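Long-range contacts in hypothetical Membrane Spanning Protein (Bacillus cereus, PDB 2FB5), which probably catalyses, as a diadenylate cyclase, the condensation of two ATP molecules into the signalling nucleotide cyclic di-AMP and is probably needed for efficient spore formation: residues 58-69 against 194-205; 152-160 against 169-177. All blocks are in the same frame, centred on the assembly; numbering follows the deposited sequence.

Contact 1 (58-69 against 194-205)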
loop_
_atom_site.group_PDB
_atom_site.type_symbol
_atom_site.label_atom_id
_atom_site.label_comp_id
_atom_site.label_asym_id
_atom_site.label_seq_id
_atom_site.Cartn_x
_atom_site.Cartn_y
_atom_site.Cartn_z
ATOM N N GLN A 58 11.723 -24.107 0.732
ATOM C CA GLN A 58 12.881 -23.254 0.451
ATOM C C GLN A 58 12.741 -22.562 -0.911
ATOM O O GLN A 58 12.999 -21.377 -1.027
ATOM C CB GLN A 58 14.200 -24.045 0.580
ATOM C CG GLN A 58 15.453 -23.246 0.218
ATOM C CD GLN A 58 16.514 -23.190 1.332
ATOM O OE1 GLN A 58 16.824 -24.198 1.976
ATOM N NE2 GLN A 58 17.082 -22.002 1.545
ATOM N N THR A 59 12.297 -23.308 -1.918
ATOM C CA THR A 59 12.124 -22.785 -3.268
ATOM C C THR A 59 11.033 -21.724 -3.331
ATOM O O THR A 59 11.225 -20.666 -3.934
ATOM C CB THR A 59 11.815 -23.933 -4.248
ATOM O OG1 THR A 59 12.934 -24.831 -4.245
ATOM C CG2 THR A 59 11.600 -23.397 -5.656
ATOM N N LEU A 60 9.894 -21.998 -2.698
ATOM C CA LEU A 60 8.763 -21.062 -2.689
ATOM C C LEU A 60 9.137 -19.781 -1.955
ATOM O O LEU A 60 8.853 -18.678 -2.429
ATOM C CB LEU A 60 7.559 -21.716 -2.015
ATOM C CG LEU A 60 6.470 -22.435 -2.838
ATOM C CD1 LEU A 60 6.869 -22.806 -4.245
ATOM C CD2 LEU A 60 6.028 -23.688 -2.081
ATOM N N ALA A 61 9.772 -19.925 -0.792
ATOM C CA ALA A 61 10.151 -18.756 0.005
ATOM C C ALA A 61 11.133 -17.853 -0.744
ATOM O O ALA A 61 11.010 -16.624 -0.704
ATOM C CB ALA A 61 10.739 -19.180 1.340
ATOM N N ALA A 62 12.117 -18.464 -1.405
ATOM C CA ALA A 62 13.100 -17.706 -2.179
ATOM C C ALA A 62 12.424 -16.953 -3.327
ATOM O O ALA A 62 12.695 -15.775 -3.535
ATOM C CB ALA A 62 14.201 -18.631 -2.712
ATOM N N THR A 63 11.544 -17.631 -4.056
ATOM C CA THR A 63 10.762 -17.000 -5.118
ATOM C C THR A 63 9.933 -15.838 -4.563
ATOM O O THR A 63 9.859 -14.765 -5.179
ATOM C CB THR A 63 9.843 -18.034 -5.812
ATOM O OG1 THR A 63 10.633 -19.154 -6.222
ATOM C CG2 THR A 63 9.174 -17.443 -7.060
ATOM N N TYR A 64 9.319 -16.048 -3.396
ATOM C CA TYR A 64 8.548 -14.989 -2.754
ATOM C C TYR A 64 9.412 -13.764 -2.453
ATOM O O TYR A 64 9.044 -12.640 -2.803
ATOM C CB TYR A 64 7.850 -15.465 -1.456
ATOM C CG TYR A 64 7.335 -14.289 -0.654
ATOM C CD1 TYR A 64 6.231 -13.560 -1.089
ATOM C CD2 TYR A 64 7.985 -13.872 0.503
ATOM C CE1 TYR A 64 5.775 -12.462 -0.381
ATOM C CE2 TYR A 64 7.537 -12.769 1.219
ATOM C CZ TYR A 64 6.429 -12.076 0.763
ATOM O OH TYR A 64 5.982 -10.989 1.458
ATOM N N TYR A 65 10.544 -13.963 -1.785
ATOM C CA TYR A 65 11.378 -12.813 -1.432
ATOM C C TYR A 65 11.984 -12.079 -2.634
ATOM O O TYR A 65 12.051 -10.850 -2.626
ATOM C CB TYR A 65 12.433 -13.170 -0.395
ATOM C CG TYR A 65 11.811 -13.391 0.968
ATOM C CD1 TYR A 65 11.257 -12.320 1.681
ATOM C CD2 TYR A 65 11.736 -14.665 1.525
ATOM C CE1 TYR A 65 10.671 -12.509 2.917
ATOM C CE2 TYR A 65 11.130 -14.868 2.781
ATOM C CZ TYR A 65 10.616 -13.784 3.467
ATOM O OH TYR A 65 10.032 -13.950 4.706
ATOM N N ILE A 66 12.408 -12.813 -3.657
ATOM C CA ILE A 66 12.950 -12.180 -4.867
ATOM C C ILE A 66 11.856 -11.281 -5.450
ATOM O O ILE A 66 12.103 -10.118 -5.754
ATOM C CB ILE A 66 13.496 -13.217 -5.895
ATOM C CG1 ILE A 66 14.796 -13.888 -5.407
ATOM C CG2 ILE A 66 13.681 -12.605 -7.311
ATOM C CD1 ILE A 66 15.888 -12.939 -4.875
ATOM N N GLN A 67 10.640 -11.822 -5.555
ATOM C CA GLN A 67 9.480 -11.072 -6.047
ATOM C C GLN A 67 9.144 -9.842 -5.197
ATOM O O GLN A 67 8.959 -8.756 -5.739
ATOM C CB GLN A 67 8.268 -12.008 -6.194
ATOM C CG GLN A 67 6.905 -11.327 -6.497
ATOM C CD GLN A 67 6.836 -10.612 -7.839
ATOM O OE1 GLN A 67 7.632 -10.878 -8.749
ATOM N NE2 GLN A 67 5.851 -9.714 -7.978
ATOM N N ALA A 68 9.074 -10.013 -3.876
ATOM C CA ALA A 68 8.699 -8.943 -2.964
ATOM C C ALA A 68 9.760 -7.840 -2.896
ATOM O O ALA A 68 9.424 -6.649 -2.872
ATOM C CB ALA A 68 8.410 -9.504 -1.551
ATOM N N TYR A 69 11.030 -8.237 -2.872
ATOM C CA TYR A 69 12.137 -7.275 -2.773
ATOM C C TYR A 69 12.529 -6.605 -4.093
ATOM O O TYR A 69 13.024 -5.477 -4.089
ATOM C CB TYR A 69 13.377 -7.936 -2.182
ATOM C CG TYR A 69 13.251 -8.370 -0.739
ATOM C CD1 TYR A 69 12.427 -7.678 0.160
ATOM C CD2 TYR A 69 13.977 -9.457 -0.264
ATOM C CE1 TYR A 69 12.320 -8.085 1.498
ATOM C CE2 TYR A 69 13.878 -9.870 1.055
ATOM C CZ TYR A 69 13.056 -9.182 1.934
ATOM O OH TYR A 69 12.968 -9.596 3.254
ATOM N N PHE A 194 21.574 -13.971 -1.365
ATOM C CA PHE A 194 21.559 -12.515 -1.544
ATOM C C PHE A 194 21.839 -11.811 -0.236
ATOM O O PHE A 194 21.511 -12.338 0.832
ATOM C CB PHE A 194 20.275 -11.984 -2.198
ATOM C CG PHE A 194 19.035 -12.118 -1.348
ATOM C CD1 PHE A 194 18.748 -11.192 -0.357
ATOM C CD2 PHE A 194 18.131 -13.147 -1.583
ATOM C CE1 PHE A 194 17.598 -11.299 0.418
ATOM C CE2 PHE A 194 16.968 -13.257 -0.816
ATOM C CZ PHE A 194 16.710 -12.334 0.190
ATOM N N ALA A 195 22.458 -10.642 -0.328
ATOM C CA ALA A 195 22.638 -9.777 0.825
ATOM C C ALA A 195 21.637 -8.638 0.772
ATOM O O ALA A 195 21.400 -8.040 -0.290
ATOM C CB ALA A 195 24.057 -9.213 0.874
ATOM N N LEU A 196 21.066 -8.337 1.931
ATOM C CA LEU A 196 20.135 -7.234 2.082
ATOM C C LEU A 196 20.289 -6.670 3.490
ATOM O O LEU A 196 20.192 -7.398 4.479
ATOM C CB LEU A 196 18.696 -7.685 1.840
ATOM C CG LEU A 196 17.635 -6.574 1.877
ATOM C CD1 LEU A 196 17.712 -5.702 0.624
ATOM C CD2 LEU A 196 16.246 -7.189 2.028
ATOM N N ASN A 197 20.550 -5.375 3.572
ATOM C CA ASN A 197 20.696 -4.693 4.864
ATOM C C ASN A 197 21.681 -5.381 5.827
ATOM O O ASN A 197 21.401 -5.551 7.021
ATOM C CB ASN A 197 19.316 -4.463 5.527
ATOM C CG ASN A 197 19.399 -3.574 6.778
ATOM O OD1 ASN A 197 20.170 -2.609 6.821
ATOM N ND2 ASN A 197 18.601 -3.904 7.800
ATOM N N GLY A 198 22.831 -5.790 5.304
ATOM C CA GLY A 198 23.898 -6.322 6.152
ATOM C C GLY A 198 23.772 -7.800 6.477
ATOM O O GLY A 198 24.610 -8.343 7.183
ATOM N N ILE A 199 22.741 -8.457 5.942
ATOM C CA ILE A 199 22.499 -9.868 6.232
ATOM C C ILE A 199 22.545 -10.700 4.956
ATOM O O ILE A 199 21.968 -10.310 3.941
ATOM C CB ILE A 199 21.152 -10.072 6.988
ATOM C CG1 ILE A 199 21.212 -9.359 8.347
ATOM C CG2 ILE A 199 20.851 -11.575 7.190
ATOM C CD1 ILE A 199 19.856 -9.082 8.979
ATOM N N LEU A 200 23.238 -11.836 5.016
ATOM C CA LEU A 200 23.321 -12.754 3.884
ATOM C C LEU A 200 22.317 -13.894 4.034
ATOM O O LEU A 200 22.304 -14.573 5.071
ATOM C CB LEU A 200 24.751 -13.309 3.782
ATOM C CG LEU A 200 25.137 -14.139 2.558
ATOM C CD1 LEU A 200 25.241 -13.259 1.316
ATOM C CD2 LEU A 200 26.472 -14.834 2.828
ATOM N N TYR A 201 21.487 -14.101 3.006
ATOM C CA TYR A 201 20.457 -15.150 3.016
ATOM C C TYR A 201 20.704 -16.169 1.918
ATOM O O TYR A 201 20.891 -15.795 0.764
ATOM C CB TYR A 201 19.056 -14.565 2.779
ATOM C CG TYR A 201 18.625 -13.525 3.782
ATOM C CD1 TYR A 201 17.994 -13.897 4.973
ATOM C CD2 TYR A 201 18.852 -12.170 3.545
ATOM C CE1 TYR A 201 17.591 -12.938 5.901
ATOM C CE2 TYR A 201 18.451 -11.208 4.454
ATOM C CZ TYR A 201 17.820 -11.594 5.633
ATOM O OH TYR A 201 17.441 -10.634 6.540
ATOM N N THR A 202 20.673 -17.450 2.277
ATOM C CA THR A 202 20.788 -18.520 1.300
ATOM C C THR A 202 19.481 -18.624 0.543
ATOM O O THR A 202 18.407 -18.542 1.138
ATOM C CB THR A 202 21.143 -19.869 1.979
ATOM O OG1 THR A 202 22.349 -19.703 2.732
ATOM C CG2 THR A 202 21.366 -20.970 0.950
ATOM N N ILE A 203 19.570 -18.764 -0.771
ATOM C CA ILE A 203 18.396 -19.015 -1.589
ATOM C C ILE A 203 18.596 -20.283 -2.406
ATOM O O ILE A 203 19.722 -20.643 -2.746
ATOM C CB ILE A 203 18.051 -17.824 -2.541
ATOM C CG1 ILE A 203 19.286 -17.329 -3.311
ATOM C CG2 ILE A 203 17.413 -16.689 -1.756
ATOM C CD1 ILE A 203 19.010 -16.229 -4.348
ATOM N N SER A 204 17.498 -20.959 -2.709
ATOM C CA SER A 204 17.537 -22.108 -3.604
ATOM C C SER A 204 16.513 -21.899 -4.710
ATOM O O SER A 204 15.320 -21.797 -4.440
ATOM C CB SER A 204 17.246 -23.403 -2.825
ATOM O OG SER A 204 16.907 -24.483 -3.689
ATOM N N LEU A 205 16.982 -21.811 -5.953
ATOM C CA LEU A 205 16.077 -21.727 -7.112
ATOM C C LEU A 205 16.549 -22.503 -8.350
ATOM O O LEU A 205 17.217 -23.540 -8.240
ATOM C CB LEU A 205 15.762 -20.269 -7.465
ATOM C CG LEU A 205 16.751 -19.155 -7.138
ATOM C CD1 LEU A 205 17.633 -18.880 -8.330
ATOM C CD2 LEU A 205 15.961 -17.915 -6.754
HETATM O O HOH W 1 13.228 -20.640 -5.714
#
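Helix 58-69 runs at 48° to strand 194-196, their axes 11.9 Å apart at closest, and comes nearest the 194-205 segment in its first turns, where T59 and A62 lie beside S204 and I203. That wide spacing over the strand is filled by large side chains from both sides. Y69 carries the far end: the methyl CD2 of L196 sits over the middle of its ring, 3.8 Å from the ring centroid and only 14° off the normal, a CH-pi contact. With L196 CG turned away from its own backbone N (chi1 -176°), the branch extends off the strand to meet that face. F194 CZ reaches the same tyrosine at its edge, 3.9 Å from Y69 CE2, the two ring planes steeply inclined to each other. I66 lies alongside F194 head to tail, its terminal CD1 4.0 Å from F194 CD2. One turn earlier the methyl of A62 touches I203 CG2 at 3.9 Å. At the exposed end Q58 CG rests on S204 CB, and T59 CA points its hydrogen at S204 O, 3.5 Å away. A water donates to both T59 O and S204 O, while T59 OG1 bonds back to A55 in its own helix. T59 O also accepts from T63 N and T63 OG1, which approach from opposite faces of its plane. The helix, part of the N-terminal CdaS region, is thus held to the sheet's edge hairpin of the nucleotide-binding region by apolar packing, with a water bridge supplying the polar link near the C-terminus.

Contact 2 (152-160 against 169-177)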
loop_
_atom_site.group_PDB
_atom_site.type_symbol
_atom_site.label_atom_id
_atom_site.label_comp_id
_atom_site.label_asym_id
_atom_site.label_seq_id
_atom_site.Cartn_x
_atom_site.Cartn_y
_atom_site.Cartn_z
ATOM N N LEU A 152 33.042 -3.167 -5.112
ATOM C CA LEU A 152 32.138 -2.826 -4.013
ATOM C C LEU A 152 32.910 -2.737 -2.698
ATOM O O LEU A 152 33.968 -3.354 -2.586
ATOM C CB LEU A 152 31.109 -3.933 -3.851
ATOM C CG LEU A 152 29.833 -3.920 -4.691
ATOM C CD1 LEU A 152 30.073 -3.440 -6.113
ATOM C CD2 LEU A 152 29.200 -5.306 -4.658
ATOM N N PRO A 153 32.364 -2.015 -1.692
ATOM C CA PRO A 153 33.022 -2.000 -0.363
ATOM C C PRO A 153 32.872 -3.370 0.315
ATOM O O PRO A 153 31.840 -4.026 0.154
ATOM C CB PRO A 153 32.249 -0.917 0.401
ATOM C CG PRO A 153 30.893 -0.924 -0.237
ATOM C CD PRO A 153 31.129 -1.204 -1.699
ATOM N N LEU A 154 33.908 -3.823 1.012
ATOM C CA LEU A 154 33.854 -5.119 1.677
ATOM C C LEU A 154 33.432 -4.910 3.116
ATOM O O LEU A 154 33.911 -3.973 3.759
ATOM C CB LEU A 154 35.226 -5.804 1.648
ATOM C CG LEU A 154 35.912 -6.033 0.305
ATOM C CD1 LEU A 154 37.305 -6.609 0.534
ATOM C CD2 LEU A 154 35.074 -6.949 -0.585
ATOM N N THR A 155 32.554 -5.769 3.632
ATOM C CA THR A 155 32.202 -5.674 5.049
ATOM C C THR A 155 33.436 -5.846 5.942
ATOM O O THR A 155 34.322 -6.642 5.634
ATOM C CB THR A 155 31.105 -6.669 5.478
ATOM O OG1 THR A 155 30.724 -6.390 6.830
ATOM C CG2 THR A 155 31.571 -8.127 5.363
ATOM N N LYS A 156 33.480 -5.080 7.027
ATOM C CA LYS A 156 34.502 -5.227 8.071
ATOM C C LYS A 156 33.967 -6.101 9.197
ATOM O O LYS A 156 34.727 -6.532 10.070
ATOM C CB LYS A 156 34.877 -3.871 8.679
ATOM C CG LYS A 156 34.785 -2.663 7.752
ATOM C CD LYS A 156 36.041 -2.491 6.898
ATOM C CE LYS A 156 35.896 -1.294 5.948
ATOM N NZ LYS A 156 37.180 -0.963 5.263
ATOM N N SER A 157 32.655 -6.350 9.181
ATOM C CA SER A 157 31.973 -7.038 10.275
ATOM C C SER A 157 32.753 -8.233 10.797
ATOM O O SER A 157 33.136 -9.118 10.030
ATOM C CB SER A 157 30.577 -7.483 9.854
ATOM O OG SER A 157 30.006 -8.329 10.837
ATOM N N THR A 158 32.993 -8.236 12.106
ATOM C CA THR A 158 33.660 -9.353 12.781
ATOM C C THR A 158 32.665 -10.489 13.042
ATOM O O THR A 158 33.059 -11.645 13.236
ATOM C CB THR A 158 34.313 -8.906 14.113
ATOM O OG1 THR A 158 33.296 -8.491 15.034
ATOM C CG2 THR A 158 35.282 -7.744 13.882
ATOM N N GLU A 159 31.376 -10.144 13.024
ATOM C CA GLU A 159 30.283 -11.079 13.311
ATOM C C GLU A 159 29.837 -11.905 12.099
ATOM O O GLU A 159 28.772 -12.532 12.131
ATOM C CB GLU A 159 29.079 -10.320 13.890
ATOM C CG GLU A 159 29.290 -9.760 15.302
ATOM C CD GLU A 159 29.411 -10.851 16.367
ATOM O OE1 GLU A 159 28.525 -11.736 16.431
ATOM O OE2 GLU A 159 30.392 -10.816 17.145
ATOM N N VAL A 160 30.644 -11.908 11.037
ATOM C CA VAL A 160 30.316 -12.667 9.818
ATOM C C VAL A 160 30.684 -14.144 9.937
ATOM O O VAL A 160 31.180 -14.595 10.974
ATOM C CB VAL A 160 31.022 -12.093 8.547
ATOM C CG1 VAL A 160 30.404 -10.761 8.123
ATOM C CG2 VAL A 160 32.544 -11.977 8.763
ATOM N N ARG A 169 31.652 -11.051 0.950
ATOM C CA ARG A 169 31.932 -9.867 1.768
ATOM C C ARG A 169 31.600 -8.553 1.060
ATOM O O ARG A 169 31.258 -7.574 1.716
ATOM C CB ARG A 169 33.395 -9.855 2.212
ATOM C CG ARG A 169 33.779 -10.983 3.155
ATOM C CD ARG A 169 35.282 -10.907 3.468
ATOM N NE ARG A 169 35.621 -9.638 4.130
ATOM C CZ ARG A 169 36.811 -9.034 4.064
ATOM N NH1 ARG A 169 37.809 -9.570 3.362
ATOM N NH2 ARG A 169 37.002 -7.881 4.697
ATOM N N ALA A 170 31.717 -8.529 -0.268
ATOM C CA ALA A 170 31.391 -7.334 -1.060
ATOM C C ALA A 170 29.879 -7.120 -1.118
ATOM O O ALA A 170 29.396 -5.985 -1.056
ATOM C CB ALA A 170 31.962 -7.455 -2.469
ATOM N N ALA A 171 29.146 -8.224 -1.253
ATOM C CA ALA A 171 27.700 -8.201 -1.231
ATOM C C ALA A 171 27.200 -7.669 0.108
ATOM O O ALA A 171 26.384 -6.748 0.158
ATOM C CB ALA A 171 27.150 -9.595 -1.487
ATOM N N ILE A 172 27.696 -8.264 1.191
ATOM C CA ILE A 172 27.314 -7.836 2.527
ATOM C C ILE A 172 27.695 -6.376 2.696
ATOM O O ILE A 172 26.887 -5.576 3.171
ATOM C CB ILE A 172 27.950 -8.723 3.632
ATOM C CG1 ILE A 172 27.434 -10.162 3.497
ATOM C CG2 ILE A 172 27.616 -8.185 5.019
ATOM C CD1 ILE A 172 28.184 -11.172 4.366
ATOM N N GLY A 173 28.903 -6.032 2.255
ATOM C CA GLY A 173 29.454 -4.683 2.427
ATOM C C GLY A 173 28.621 -3.608 1.755
ATOM O O GLY A 173 28.359 -2.561 2.345
ATOM N N LEU A 174 28.186 -3.864 0.517
ATOM C CA LEU A 174 27.336 -2.906 -0.177
ATOM C C LEU A 174 25.948 -2.828 0.470
ATOM O O LEU A 174 25.355 -1.740 0.576
ATOM C CB LEU A 174 27.210 -3.235 -1.686
ATOM C CG LEU A 174 26.430 -2.156 -2.450
ATOM C CD1 LEU A 174 27.129 -0.774 -2.377
ATOM C CD2 LEU A 174 26.121 -2.559 -3.910
ATOM N N SER A 175 25.439 -3.974 0.918
ATOM C CA SER A 175 24.112 -4.025 1.525
ATOM C C SER A 175 24.016 -3.274 2.862
ATOM O O SER A 175 22.901 -2.946 3.302
ATOM C CB SER A 175 23.642 -5.474 1.690
ATOM O OG SER A 175 24.243 -6.087 2.818
ATOM N N GLU A 176 25.169 -3.026 3.491
ATOM C CA GLU A 176 25.265 -2.247 4.751
ATOM C C GLU A 176 25.164 -0.740 4.515
ATOM O O GLU A 176 24.831 0.015 5.425
ATOM C CB GLU A 176 26.592 -2.537 5.487
ATOM C CG GLU A 176 26.741 -3.950 6.080
ATOM C CD GLU A 176 28.186 -4.312 6.520
ATOM O OE1 GLU A 176 29.142 -3.558 6.239
ATOM O OE2 GLU A 176 28.370 -5.376 7.145
ATOM N N LYS A 177 25.480 -0.298 3.304
ATOM C CA LYS A 177 25.570 1.132 3.007
ATOM C C LYS A 177 24.429 1.629 2.132
ATOM O O LYS A 177 24.338 2.821 1.841
ATOM C CB LYS A 177 26.898 1.424 2.310
ATOM C CG LYS A 177 28.122 1.037 3.116
ATOM C CD LYS A 177 28.235 1.902 4.361
ATOM C CE LYS A 177 29.442 1.492 5.184
ATOM N NZ LYS A 177 29.665 2.436 6.319
HETATM O O HOH W 2 34.662 -9.394 7.248
HETATM O O HOH W 3 31.276 -3.191 7.625
#
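T155 joins its loop to the 169-177 segment through three hydrogen bonds, two from its backbone and one from its hydroxyl. T155 N donates almost straight (170°) to R169 O at 2.9 Å, from above the carbonyl plane, while G173 N of the helix takes the same oxygen from the opposite face. In return R169 NH2 donates a hydrogen bond to T155 O at 3.1 Å, which lies close to the guanidinium plane. T155 OG1, set opposite its backbone N (chi1 -173°), donates to the syn side of E176 OE2 at 2.6 Å and accepts from S157 N, making an ST turn. Water links E176 OE1 to K156 N.

Backbone packing is close at G173, whose CA lies 3.4 Å from P153 O in a CA-H...O contact; lacking a side chain, it lets the loop backbone pass this close.

Among the apolar contacts, L154 CD2 meets A170 CB at 3.7 Å while its CD1 covers one face of the R169 guanidinium. L152 CG packs on L174 CD2 at 4.0 Å, next to strand 94-98. Bonds at both ends of T155 fix the loop's path, tying R169 and E176 to it, with water also serving the E176 carboxylate.

The two contacts, with centres about 17 Å apart, meet where helix 166-175 backs onto the hairpin: S175 OG lies 2.9 Å from G198 N, probably a hydrogen bond, and A195 CB packs against A171 O. Contact 1 lies near the middle of the chain and joins regions far apart in sequence, helix 47-70 and the last two strands. Contact 2 fastens a loop to the helix that follows it; farther from the centre, it is yet more enclosed: 7 of 13 touching residues are buried and none exposed, against 4 and 3 of 12. Apolar packing dominates contact 1; direct hydrogen bonds and close backbone approach mark contact 2, with L152 and L174 packed on the sheet.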